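PDB 6UKG: HhaI Restriction Endonuclease from Haemophilus parahaemolyticus, which recognises and cleaves double-stranded DNA at the sequence GCGC, cutting between its third and fourth bases. Local coordinates for residues 30-35 with 42-47; 64-69 with 91-96. All blocks are in the same frame, centred on the assembly; numbering follows the deposited sequence.

Contact 1 of 2, residues 30-35 with 42-47; sequences STTSDI and PFYIEA. With nucleotides of chain B.
OE1 of E46 is gripped by the backbone N of D34, 3.0 Å away and approaching nearly along the C-O axis, and weakly by a water that also reaches S33 OG. A bend at chi2 (-67°) turns the E46 chain, which leaves its strand away from 30-35, back toward this N-H. The D34 and E46 side chains cross at about a right angle, and their carboxylate planes are 42° apart. D34 OD1 takes the backbone N of A47 at 2.9 Å through its anti lone pair, so each acid is held by the other segment's backbone. Their second oxygens converge on the intact phosphate that joins DG8 to DC9 of chain B: D34 OD2 lies 2.6 Å from OP1 of DC9, and E46 OE2 lies 2.7 Å from that same oxygen. D34, with E46-A47-K48 beginning twelve positions later, matches the PD-(D/E)XK nuclease motif, consistent with an active site at the bond this enzyme would cut; K48 makes a long, weak ion pair with E46. Behind it, I35 and I45 form an antiparallel hydrogen-bonded pair. I45 N gives I35 O a bond of 2.8 Å, whereas the return bond from I35 N to I45 O is weak. Y44 CA adds a CA-H...O contact to I35 O at 3.2 Å. I35 CB packs against I45 CB, and I35 CD1 approaches A47 CB; helix 3-18 covers I35 and A47, while F252 of helix 242-255 lies on I45. Near the other end T32 OG1 approaches the Y44 ring obliquely, 3.3 Å from Y44 CE1, and one water bridges that hydroxyl to Y44 OH.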
loop_
_atom_site.group_PDB
_atom_site.type_symbol
_atom_site.label_atom_id
_atom_site.label_comp_id
_atom_site.label_asym_id
_atom_site.label_seq_id
_atom_site.Cartn_x
_atom_site.Cartn_y
_atom_site.Cartn_z
ATOM N N SER A 30 2.553 0.561 -7.711
ATOM C CA SER A 30 1.690 -0.520 -7.252
ATOM C C SER A 30 1.842 -1.798 -8.066
ATOM O O SER A 30 1.251 -2.818 -7.684
ATOM C CB SER A 30 0.223 -0.077 -7.271
ATOM O OG SER A 30 -0.239 0.075 -8.603
ATOM N N THR A 31 2.613 -1.775 -9.153
ATOM C CA THR A 31 2.696 -2.904 -10.069
ATOM C C THR A 31 3.875 -3.818 -9.779
ATOM O O THR A 31 4.102 -4.770 -10.528
ATOM C CB THR A 31 2.792 -2.421 -11.519
ATOM O OG1 THR A 31 4.057 -1.776 -11.729
ATOM C CG2 THR A 31 1.666 -1.448 -11.842
ATOM N N THR A 32 4.630 -3.559 -8.724
ATOM C CA THR A 32 5.763 -4.421 -8.411
ATOM C C THR A 32 6.056 -4.314 -6.920
ATOM O O THR A 32 5.443 -3.524 -6.203
ATOM C CB THR A 32 6.954 -4.079 -9.312
ATOM O OG1 THR A 32 8.054 -4.928 -9.012
ATOM C CG2 THR A 32 7.380 -2.665 -9.129
ATOM N N SER A 33 6.964 -5.152 -6.452
ATOM C CA SER A 33 7.271 -5.246 -5.032
ATOM C C SER A 33 8.560 -4.489 -4.720
ATOM O O SER A 33 9.262 -4.038 -5.612
ATOM C CB SER A 33 7.343 -6.715 -4.627
ATOM O OG SER A 33 6.078 -7.309 -4.890
ATOM N N ASP A 34 8.877 -4.376 -3.421
ATOM C CA ASP A 34 9.775 -3.325 -2.956
ATOM C C ASP A 34 11.218 -3.527 -3.403
ATOM O O ASP A 34 11.885 -2.554 -3.759
ATOM C CB ASP A 34 9.781 -3.253 -1.424
ATOM C CG ASP A 34 8.430 -2.924 -0.821
ATOM O OD1 ASP A 34 8.174 -3.302 0.286
ATOM O OD2 ASP A 34 7.575 -2.238 -1.564
ATOM N N ILE A 35 11.736 -4.755 -3.315
ATOM C CA ILE A 35 13.154 -5.037 -3.502
ATOM C C ILE A 35 13.277 -6.251 -4.412
ATOM O O ILE A 35 12.588 -7.245 -4.209
ATOM C CB ILE A 35 13.837 -5.314 -2.147
ATOM C CG1 ILE A 35 13.687 -4.123 -1.206
ATOM C CG2 ILE A 35 15.305 -5.646 -2.341
ATOM C CD1 ILE A 35 14.096 -4.422 0.244
ATOM N N PRO A 42 15.928 -15.585 -8.971
ATOM C CA PRO A 42 15.462 -14.225 -8.680
ATOM C C PRO A 42 14.144 -14.245 -7.923
ATOM O O PRO A 42 13.313 -15.130 -8.104
ATOM C CB PRO A 42 15.276 -13.610 -10.071
ATOM C CG PRO A 42 14.955 -14.799 -10.926
ATOM C CD PRO A 42 15.778 -15.931 -10.391
ATOM N N PHE A 43 13.933 -13.223 -7.102
ATOM C CA PHE A 43 12.684 -13.087 -6.366
ATOM C C PHE A 43 12.646 -11.688 -5.784
ATOM O O PHE A 43 13.659 -10.987 -5.715
ATOM C CB PHE A 43 12.535 -14.141 -5.256
ATOM C CG PHE A 43 13.656 -14.146 -4.257
ATOM C CD1 PHE A 43 14.714 -15.028 -4.388
ATOM C CD2 PHE A 43 13.645 -13.297 -3.173
ATOM C CE1 PHE A 43 15.737 -15.063 -3.468
ATOM C CE2 PHE A 43 14.677 -13.326 -2.248
ATOM C CZ PHE A 43 15.711 -14.212 -2.388
ATOM N N TYR A 44 11.455 -11.305 -5.360
ATOM C CA TYR A 44 11.222 -10.047 -4.689
ATOM C C TYR A 44 11.157 -10.237 -3.171
ATOM O O TYR A 44 10.838 -11.313 -2.655
ATOM C CB TYR A 44 9.921 -9.401 -5.180
ATOM C CG TYR A 44 9.979 -8.892 -6.604
ATOM C CD1 TYR A 44 10.400 -7.595 -6.884
ATOM C CD2 TYR A 44 9.615 -9.696 -7.670
ATOM C CE1 TYR A 44 10.434 -7.121 -8.183
ATOM C CE2 TYR A 44 9.673 -9.229 -8.979
ATOM C CZ TYR A 44 10.062 -7.949 -9.213
ATOM O OH TYR A 44 10.100 -7.489 -10.510
ATOM N N ILE A 45 11.469 -9.147 -2.473
ATOM C CA ILE A 45 11.433 -9.055 -1.024
ATOM C C ILE A 45 10.567 -7.851 -0.688
ATOM O O ILE A 45 10.737 -6.778 -1.275
ATOM C CB ILE A 45 12.854 -8.860 -0.464
ATOM C CG1 ILE A 45 13.765 -10.020 -0.866
ATOM C CG2 ILE A 45 12.821 -8.677 1.047
ATOM C CD1 ILE A 45 15.240 -9.727 -0.707
ATOM N N GLU A 46 9.618 -8.034 0.204
ATOM C CA GLU A 46 8.828 -6.930 0.721
ATOM C C GLU A 46 9.456 -6.413 2.002
ATOM O O GLU A 46 9.767 -7.188 2.891
ATOM C CB GLU A 46 7.397 -7.373 0.994
ATOM C CG GLU A 46 6.473 -7.314 -0.210
ATOM C CD GLU A 46 6.218 -5.885 -0.653
ATOM O OE1 GLU A 46 6.725 -5.475 -1.656
ATOM O OE2 GLU A 46 5.447 -5.127 0.105
ATOM N N ALA A 47 9.623 -5.106 2.098
ATOM C CA ALA A 47 10.089 -4.459 3.303
ATOM C C ALA A 47 8.857 -3.898 3.987
ATOM O O ALA A 47 8.015 -3.257 3.340
ATOM C CB ALA A 47 11.090 -3.359 2.971
ATOM P P DC B 9 3.902 -1.981 -0.378
ATOM O OP1 DC B 9 5.280 -2.527 -0.398
ATOM O OP2 DC B 9 2.802 -2.867 0.033
ATOM O "O5'" DC B 9 3.815 -0.702 0.579
ATOM C "C5'" DC B 9 4.889 0.224 0.589
ATOM C "C4'" DC B 9 4.512 1.489 1.302
ATOM O "O4'" DC B 9 3.431 2.165 0.615
ATOM C "C3'" DC B 9 3.973 1.327 2.711
ATOM O "O3'" DC B 9 5.024 1.055 3.646
ATOM C "C2'" DC B 9 3.291 2.682 2.919
ATOM C "C1'" DC B 9 2.683 2.933 1.529
ATOM N N1 DC B 9 1.249 2.530 1.481
ATOM C C2 DC B 9 0.294 3.450 1.869
ATOM O O2 DC B 9 0.663 4.593 2.169
ATOM N N3 DC B 9 -0.994 3.085 1.905
ATOM C C4 DC B 9 -1.354 1.847 1.580
ATOM N N4 DC B 9 -2.644 1.540 1.647
ATOM C C5 DC B 9 -0.394 0.873 1.194
ATOM C C6 DC B 9 0.888 1.245 1.184
ATOM P P DG B 8 -0.670 -3.872 -3.111
ATOM O OP1 DG B 8 0.230 -5.044 -3.287
ATOM O OP2 DG B 8 -1.660 -3.854 -2.012
ATOM O "O5'" DG B 8 0.291 -2.617 -2.925
ATOM C "C5'" DG B 8 1.412 -2.444 -3.810
ATOM C "C4'" DG B 8 2.069 -1.119 -3.593
ATOM O "O4'" DG B 8 1.173 -0.050 -3.978
ATOM C "C3'" DG B 8 2.442 -0.795 -2.157
ATOM O "O3'" DG B 8 3.670 -1.397 -1.840
ATOM C "C2'" DG B 8 2.496 0.726 -2.180
ATOM C "C1'" DG B 8 1.358 1.061 -3.078
ATOM N N9 DG B 8 0.068 1.325 -2.460
ATOM C C8 DG B 8 -0.976 0.441 -2.307
ATOM N N7 DG B 8 -2.067 1.004 -1.853
ATOM C C5 DG B 8 -1.721 2.348 -1.737
ATOM C C6 DG B 8 -2.497 3.469 -1.346
ATOM O O6 DG B 8 -3.693 3.524 -1.047
ATOM N N1 DG B 8 -1.766 4.632 -1.387
ATOM C C2 DG B 8 -0.463 4.726 -1.728
ATOM N N2 DG B 8 0.087 5.943 -1.663
ATOM N N3 DG B 8 0.284 3.695 -2.087
ATOM C C4 DG B 8 -0.415 2.548 -2.099
ATOM P P DC B 7 -6.735 -4.018 -6.160
ATOM O OP1 DC B 7 -6.487 -5.369 -6.704
ATOM O OP2 DC B 7 -7.621 -3.801 -5.011
ATOM O "O5'" DC B 7 -5.338 -3.336 -5.797
ATOM C "C5'" DC B 7 -4.245 -3.525 -6.694
ATOM C "C4'" DC B 7 -2.978 -2.914 -6.156
ATOM O "O4'" DC B 7 -3.054 -1.469 -6.266
ATOM C "C3'" DC B 7 -2.705 -3.213 -4.690
ATOM O "O3'" DC B 7 -1.334 -3.584 -4.541
ATOM C "C2'" DC B 7 -3.050 -1.919 -3.992
ATOM C "C1'" DC B 7 -2.693 -0.885 -5.054
ATOM N N1 DC B 7 -3.392 0.400 -4.888
ATOM C C2 DC B 7 -2.682 1.607 -4.937
ATOM O O2 DC B 7 -1.465 1.594 -5.150
ATOM N N3 DC B 7 -3.359 2.766 -4.733
ATOM C C4 DC B 7 -4.667 2.745 -4.489
ATOM N N4 DC B 7 -5.274 3.902 -4.261
ATOM C C5 DC B 7 -5.410 1.540 -4.483
ATOM C C6 DC B 7 -4.739 0.406 -4.686
HETATM O O HOH W 1 10.044 -4.722 -10.559
HETATM O O HOH W 2 4.066 -5.554 -3.549
#

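Contact 2 of 2, residues 64-69 with 91-96; sequences AEYKFD and ENFSEY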
loop_
_atom_site.group_PDB
_atom_site.type_symbol
_atom_site.label_atom_id
_atom_site.label_comp_id
_atom_site.label_asym_id
_atom_site.label_seq_id
_atom_site.Cartn_x
_atom_site.Cartn_y
_atom_site.Cartn_z
ATOM N N ALA A 64 -28.925 -5.555 -4.936
ATOM C CA ALA A 64 -30.023 -6.346 -5.481
ATOM C C ALA A 64 -29.910 -7.817 -5.087
ATOM O O ALA A 64 -30.932 -8.492 -4.905
ATOM C CB ALA A 64 -30.071 -6.177 -7.001
ATOM N N GLU A 65 -28.688 -8.322 -4.928
ATOM C CA GLU A 65 -28.434 -9.717 -4.594
ATOM C C GLU A 65 -27.990 -9.917 -3.150
ATOM O O GLU A 65 -27.828 -11.068 -2.720
ATOM C CB GLU A 65 -27.342 -10.267 -5.522
ATOM C CG GLU A 65 -27.789 -10.416 -6.950
ATOM C CD GLU A 65 -27.936 -11.861 -7.331
ATOM O OE1 GLU A 65 -26.903 -12.534 -7.541
ATOM O OE2 GLU A 65 -29.087 -12.335 -7.381
ATOM N N TYR A 66 -27.778 -8.842 -2.399
ATOM C CA TYR A 66 -27.375 -8.931 -0.994
ATOM C C TYR A 66 -26.075 -9.720 -0.834
ATOM O O TYR A 66 -25.931 -10.573 0.042
ATOM C CB TYR A 66 -28.502 -9.493 -0.130
ATOM C CG TYR A 66 -29.799 -8.722 -0.264
ATOM C CD1 TYR A 66 -30.021 -7.566 0.470
ATOM C CD2 TYR A 66 -30.803 -9.151 -1.127
ATOM C CE1 TYR A 66 -31.209 -6.858 0.353
ATOM C CE2 TYR A 66 -31.994 -8.453 -1.248
ATOM C CZ TYR A 66 -32.188 -7.304 -0.510
ATOM O OH TYR A 66 -33.370 -6.608 -0.632
ATOM N N LYS A 67 -25.100 -9.402 -1.686
ATOM C CA LYS A 67 -23.794 -10.030 -1.601
ATOM C C LYS A 67 -22.742 -9.078 -2.147
ATOM O O LYS A 67 -23.056 -8.028 -2.710
ATOM C CB LYS A 67 -23.772 -11.352 -2.377
ATOM C CG LYS A 67 -23.943 -11.155 -3.871
ATOM C CD LYS A 67 -24.234 -12.473 -4.604
ATOM C CE LYS A 67 -22.985 -13.328 -4.758
ATOM N NZ LYS A 67 -23.247 -14.623 -5.462
ATOM N N PHE A 68 -21.482 -9.470 -1.991
ATOM C CA PHE A 68 -20.370 -8.694 -2.512
ATOM C C PHE A 68 -19.824 -9.313 -3.786
ATOM O O PHE A 68 -19.743 -10.538 -3.911
ATOM C CB PHE A 68 -19.260 -8.554 -1.465
ATOM C CG PHE A 68 -19.657 -7.652 -0.355
ATOM C CD1 PHE A 68 -19.468 -6.283 -0.470
ATOM C CD2 PHE A 68 -20.305 -8.151 0.763
ATOM C CE1 PHE A 68 -19.882 -5.430 0.517
ATOM C CE2 PHE A 68 -20.731 -7.300 1.755
ATOM C CZ PHE A 68 -20.524 -5.932 1.625
ATOM N N ASP A 69 -19.484 -8.450 -4.737
ATOM C CA ASP A 69 -18.849 -8.834 -5.981
ATOM C C ASP A 69 -17.384 -8.420 -5.946
ATOM O O ASP A 69 -17.043 -7.311 -5.517
ATOM C CB ASP A 69 -19.526 -8.153 -7.186
ATOM C CG ASP A 69 -20.977 -8.592 -7.393
ATOM O OD1 ASP A 69 -21.761 -7.814 -7.846
ATOM O OD2 ASP A 69 -21.325 -9.821 -7.048
ATOM N N GLU A 91 -22.764 -13.275 3.715
ATOM C CA GLU A 91 -23.725 -13.850 4.648
ATOM C C GLU A 91 -24.074 -12.887 5.776
ATOM O O GLU A 91 -25.134 -13.031 6.394
ATOM C CB GLU A 91 -23.205 -15.190 5.174
ATOM C CG GLU A 91 -23.044 -16.208 4.059
ATOM C CD GLU A 91 -22.651 -17.585 4.540
ATOM O OE1 GLU A 91 -22.065 -17.706 5.568
ATOM O OE2 GLU A 91 -23.007 -18.611 3.772
ATOM N N ASN A 92 -23.233 -11.893 6.024
ATOM C CA ASN A 92 -23.480 -10.822 6.986
ATOM C C ASN A 92 -23.649 -9.491 6.264
ATOM O O ASN A 92 -23.141 -8.459 6.707
ATOM C CB ASN A 92 -22.347 -10.763 8.008
ATOM C CG ASN A 92 -22.301 -11.990 8.875
ATOM O OD1 ASN A 92 -23.056 -12.083 9.834
ATOM N ND2 ASN A 92 -21.449 -12.956 8.528
ATOM N N PHE A 93 -24.401 -9.504 5.155
ATOM C CA PHE A 93 -24.422 -8.364 4.247
ATOM C C PHE A 93 -24.841 -7.086 4.958
ATOM O O PHE A 93 -24.245 -6.027 4.732
ATOM C CB PHE A 93 -25.357 -8.648 3.068
ATOM C CG PHE A 93 -25.311 -7.607 1.972
ATOM C CD1 PHE A 93 -24.220 -7.518 1.134
ATOM C CD2 PHE A 93 -26.364 -6.740 1.771
ATOM C CE1 PHE A 93 -24.163 -6.564 0.130
ATOM C CE2 PHE A 93 -26.319 -5.785 0.758
ATOM C CZ PHE A 93 -25.224 -5.706 -0.065
ATOM N N SER A 94 -25.857 -7.158 5.821
ATOM C CA SER A 94 -26.347 -5.939 6.452
ATOM C C SER A 94 -25.283 -5.282 7.323
ATOM O O SER A 94 -25.338 -4.068 7.552
ATOM C CB SER A 94 -27.604 -6.237 7.265
ATOM O OG SER A 94 -27.297 -7.132 8.303
ATOM N N GLU A 95 -24.316 -6.058 7.817
ATOM C CA GLU A 95 -23.240 -5.507 8.629
ATOM C C GLU A 95 -22.160 -4.828 7.801
ATOM O O GLU A 95 -21.403 -4.019 8.354
ATOM C CB GLU A 95 -22.602 -6.616 9.473
ATOM N N TYR A 96 -22.048 -5.148 6.506
ATOM C CA TYR A 96 -20.974 -4.617 5.683
ATOM C C TYR A 96 -21.452 -3.749 4.525
ATOM O O TYR A 96 -20.625 -3.090 3.889
ATOM C CB TYR A 96 -20.084 -5.752 5.133
ATOM C CG TYR A 96 -19.302 -6.437 6.227
ATOM C CD1 TYR A 96 -18.092 -5.909 6.683
ATOM C CD2 TYR A 96 -19.782 -7.585 6.830
ATOM C CE1 TYR A 96 -17.411 -6.505 7.716
ATOM C CE2 TYR A 96 -19.084 -8.198 7.851
ATOM C CZ TYR A 96 -17.910 -7.652 8.288
ATOM O OH TYR A 96 -17.256 -8.274 9.309
#
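The F93 ring lies flat against the backbone at Y66 and K67, with Y66 CA 3.7 Å from the ring centroid and only 11° off the normal, a CH-pi contact. On that face the peptide link follows the ring's rim, K67 N sitting 3.4 Å above the F93 plane. F93 reaches this place because its CG stands anti to the backbone N (chi1 -172°), carrying the ring out from the short, weakly bonded helix around 93-96. Y66 has left-handed backbone angles, as suits the first position of a G1 beta bulge, in which Y66 and K67 both face N62 at the beginning of edge strand 67-70. Y66 turns an edge of its ring to F93, Y66 CD1 lying 4.0 Å from F93 CD2. F68 meets F93 obliquely, with ring centroids 5.2 Å apart and planes at 53°; F93 CE1 stands over one face of F68. The CZ end of F68 meets Y96, three residues on from F93, with F68 CZ 3.5 Å from Y96 CB, while the Y96 hydroxyl is bonded elsewhere, to I105 O. P61 of the neighbouring strand packs on both phenylalanines, and S90 OG bonds to F68 N. Between 64-69 and 91-96 themselves the attraction is apolar and aromatic, without conventional hydrogen bonds, so the join depends on close fit and burial of F68 and F93.

How the contacts relate
The contacts follow in series along the chain, their centres 34 Å apart and their nearest atoms about 19 Å apart. Contact 1 joins the approach to strand 35-37 with strand 43-47 in the mixed sheet, against the DNA backbone. The chain then passes through K48 into strand 51-62, which belongs to the antiparallel sheet and pairs with 67-70, the edge strand of contact 2. Strand 51-62 therefore leads from the probable catalytic site to an edge of the second sheet, where contact 2 packs the start of strand 67-70 against the short helical segment 93-96, just after helix 80-91. Contact 2 stays about 8 Å from the bound nucleic acid at its nearest atom.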